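Local atomic coordinates of DUF4847 domain-containing protein (Bacteroides vulgatus, PDB entry 4ZGF), a protein that is of unknown function but binds calcium ions and belongs to a family of calycin-like, probably lipocalin-related, beta-barrel proteins. Residues H54-T59 with S100-F105. Numbering follows the deposited sequence. Where two conformers were deposited one is given.
With ACT (acetate ion), chain J.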
loop_
_atom_site.group_PDB
_atom_site.type_symbol
_atom_site.label_atom_id
_atom_site.label_comp_id
_atom_site.label_asym_id
_atom_site.label_seq_id
_atom_site.Cartn_x
_atom_site.Cartn_y
_atom_site.Cartn_z
ATOM N N HIS A 54 -0.352 -3.409 9.501
ATOM C CA HIS A 54 1.068 -3.689 9.503
ATOM C C HIS A 54 1.392 -5.128 9.095
ATOM O O HIS A 54 2.515 -5.401 8.657
ATOM C CB HIS A 54 1.693 -3.386 10.857
ATOM C CG HIS A 54 1.752 -1.936 11.168
ATOM N ND1 HIS A 54 1.925 -1.502 12.462
ATOM C CD2 HIS A 54 1.727 -0.829 10.395
ATOM C CE1 HIS A 54 2.001 -0.190 12.484
ATOM N NE2 HIS A 54 1.880 0.255 11.255
ATOM N N GLY A 55 0.418 -6.030 9.235
ATOM C CA GLY A 55 0.570 -7.387 8.738
ATOM C C GLY A 55 0.421 -7.536 7.236
ATOM O O GLY A 55 0.606 -8.645 6.717
ATOM N N PHE A 56 0.076 -6.470 6.527
ATOM C CA PHE A 56 -0.158 -6.547 5.082
ATOM C C PHE A 56 1.155 -6.350 4.336
ATOM O O PHE A 56 1.890 -5.389 4.574
ATOM C CB PHE A 56 -1.155 -5.476 4.625
ATOM C CG PHE A 56 -2.567 -5.616 5.128
ATOM C CD1 PHE A 56 -2.972 -6.591 6.011
ATOM C CD2 PHE A 56 -3.533 -4.731 4.664
ATOM C CE1 PHE A 56 -4.287 -6.667 6.434
ATOM C CE2 PHE A 56 -4.843 -4.836 5.067
ATOM C CZ PHE A 56 -5.238 -5.817 5.944
ATOM N N ASN A 57 1.443 -7.264 3.403
ATOM C CA ASN A 57 2.672 -7.163 2.628
ATOM C C ASN A 57 2.443 -7.741 1.225
ATOM O O ASN A 57 1.497 -8.503 0.985
ATOM C CB ASN A 57 3.859 -7.805 3.379
ATOM C CG ASN A 57 3.665 -9.262 3.691
ATOM O OD1 ASN A 57 3.906 -10.118 2.855
ATOM N ND2 ASN A 57 3.196 -9.564 4.868
ATOM N N ILE A 58 3.330 -7.342 0.326
ATOM C CA ILE A 58 3.269 -7.745 -1.067
ATOM C C ILE A 58 4.681 -7.872 -1.603
ATOM O O ILE A 58 5.559 -7.092 -1.256
ATOM C CB ILE A 58 2.402 -6.723 -1.891
ATOM C CG1 ILE A 58 2.147 -7.203 -3.333
ATOM C CG2 ILE A 58 2.990 -5.329 -1.852
ATOM C CD1 ILE A 58 1.047 -6.425 -4.026
ATOM N N THR A 59 4.886 -8.865 -2.477
ATOM C CA THR A 59 6.163 -9.095 -3.118
ATOM C C THR A 59 5.926 -9.175 -4.630
ATOM O O THR A 59 5.243 -10.076 -5.117
ATOM C CB THR A 59 6.823 -10.375 -2.594
ATOM O OG1 THR A 59 6.979 -10.267 -1.172
ATOM C CG2 THR A 59 8.170 -10.601 -3.219
ATOM N N SER A 100 -13.023 -5.437 6.106
ATOM C CA SER A 100 -13.035 -4.006 5.811
ATOM C C SER A 100 -11.632 -3.510 5.396
ATOM O O SER A 100 -11.458 -2.798 4.404
ATOM C CB SER A 100 -13.563 -3.217 7.011
ATOM O OG SER A 100 -12.722 -3.405 8.129
ATOM N N TYR A 101 -10.614 -3.892 6.169
ATOM C CA TYR A 101 -9.260 -3.460 5.877
ATOM C C TYR A 101 -8.733 -4.088 4.593
ATOM O O TYR A 101 -8.012 -3.450 3.830
ATOM C CB TYR A 101 -8.308 -3.723 7.043
ATOM C CG TYR A 101 -8.741 -3.050 8.310
ATOM C CD1 TYR A 101 -8.583 -1.676 8.456
ATOM C CD2 TYR A 101 -9.371 -3.763 9.335
ATOM C CE1 TYR A 101 -8.992 -1.025 9.616
ATOM C CE2 TYR A 101 -9.791 -3.117 10.491
ATOM C CZ TYR A 101 -9.582 -1.748 10.613
ATOM O OH TYR A 101 -10.011 -1.025 11.737
ATOM N N ASN A 102 -9.078 -5.359 4.348
ATOM C CA ASN A 102 -8.682 -5.968 3.081
ATOM C C ASN A 102 -9.255 -5.188 1.911
ATOM O O ASN A 102 -8.585 -4.976 0.904
ATOM C CB ASN A 102 -9.180 -7.413 2.972
ATOM C CG ASN A 102 -8.381 -8.417 3.761
ATOM O OD1 ASN A 102 -7.400 -8.078 4.443
ATOM N ND2 ASN A 102 -8.771 -9.683 3.654
ATOM N N ASN A 103 -10.528 -4.836 2.013
ATOM C CA ASN A 103 -11.203 -4.156 0.914
ATOM C C ASN A 103 -10.517 -2.803 0.639
ATOM O O ASN A 103 -10.326 -2.421 -0.513
ATOM C CB ASN A 103 -12.686 -3.948 1.251
ATOM C CG ASN A 103 -13.457 -5.252 1.478
ATOM O OD1 ASN A 103 -12.983 -6.340 1.188
ATOM N ND2 ASN A 103 -14.641 -5.128 2.064
ATOM N N GLU A 104 -10.131 -2.099 1.701
ATOM C CA GLU A 104 -9.446 -0.831 1.562
ATOM C C GLU A 104 -8.091 -1.013 0.834
ATOM O O GLU A 104 -7.720 -0.223 -0.046
ATOM C CB GLU A 104 -9.284 -0.200 2.939
ATOM C CG GLU A 104 -8.684 1.175 2.919
ATOM C CD GLU A 104 -8.636 1.810 4.289
ATOM O OE1 GLU A 104 -8.721 1.110 5.309
ATOM O OE2 GLU A 104 -8.494 3.030 4.350
ATOM N N PHE A 105 -7.344 -2.042 1.241
ATOM C CA PHE A 105 -6.050 -2.327 0.626
ATOM C C PHE A 105 -6.196 -2.707 -0.849
ATOM O O PHE A 105 -5.478 -2.208 -1.732
ATOM C CB PHE A 105 -5.366 -3.439 1.417
ATOM C CG PHE A 105 -4.033 -3.843 0.876
ATOM C CD1 PHE A 105 -2.897 -3.128 1.167
ATOM C CD2 PHE A 105 -3.919 -4.929 -0.010
ATOM C CE1 PHE A 105 -1.641 -3.512 0.687
ATOM C CE2 PHE A 105 -2.673 -5.316 -0.492
ATOM C CZ PHE A 105 -1.537 -4.598 -0.137
HETATM C C ACT J . 2.120 -2.896 15.561
HETATM O O ACT J . 2.312 -3.790 16.441
HETATM O OXT ACT J . 1.944 -3.250 14.482
HETATM C CH3 ACT J . 2.130 -1.426 15.915
#
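Phe-56 pushes its ring edge-on toward the face of Phe-105, and this T-shaped pair is the heart of the contact: centroids 5.5 Å apart, planes at 75°. The touching is done by CD2 of Phe-56, 3.9 Å from CD1 of Phe-105, while CE2 rests against the CB of the same residue. The two side chains run past each other in opposite directions. The CB of Phe-105 already points toward the 54-59 segment, and with CG anti to the backbone N (chi1 179°) the ring lies alongside Phe-56 in the core, where Ile-133 and Phe-135 also meet it. Farther out along Phe-56, CZ lies 3.9 Å from Tyr-101 CB, and CE2 approaches Tyr-101 O at 3.7 Å, near the ring plane. That carbonyl is already engaged in the helix, accepting from Phe-105 N at 3.0 Å. Asn-102 sends OD1 to 3.5 Å from Phe-56 CZ, its amide plane turned 56° from the ring; ND2 donates a hydrogen bond to Gln-71 O, and OD1 is hydrogen-bonded elsewhere too. Here the N-terminal part of helix 100-111 packs against Phe-56, just ahead of strand 57-60 in a curled antiparallel sheet, consistent with the calycin-type barrel of the family, and Val-13 and Ile-70 from the flanking strands close in on the phenylalanine pair. With an alanine at Phe-56, the face of Phe-105 would probably lose its aromatic partner and a gap would open between helix and sheet. Packing slackens toward the surface. The Tyr-101 ring leads away from the strand, and the CB of Asn-57 points away from the helix, its ND2 making a weak 3.3 Å bond to Gly-55 O. Two residues before Phe-56, partly exposed His-54 does not touch the helix segment; its ND1 donates to OXT of an acetate, probably from the crystallisation liquor, in a nearly straight 2.7 Å bond.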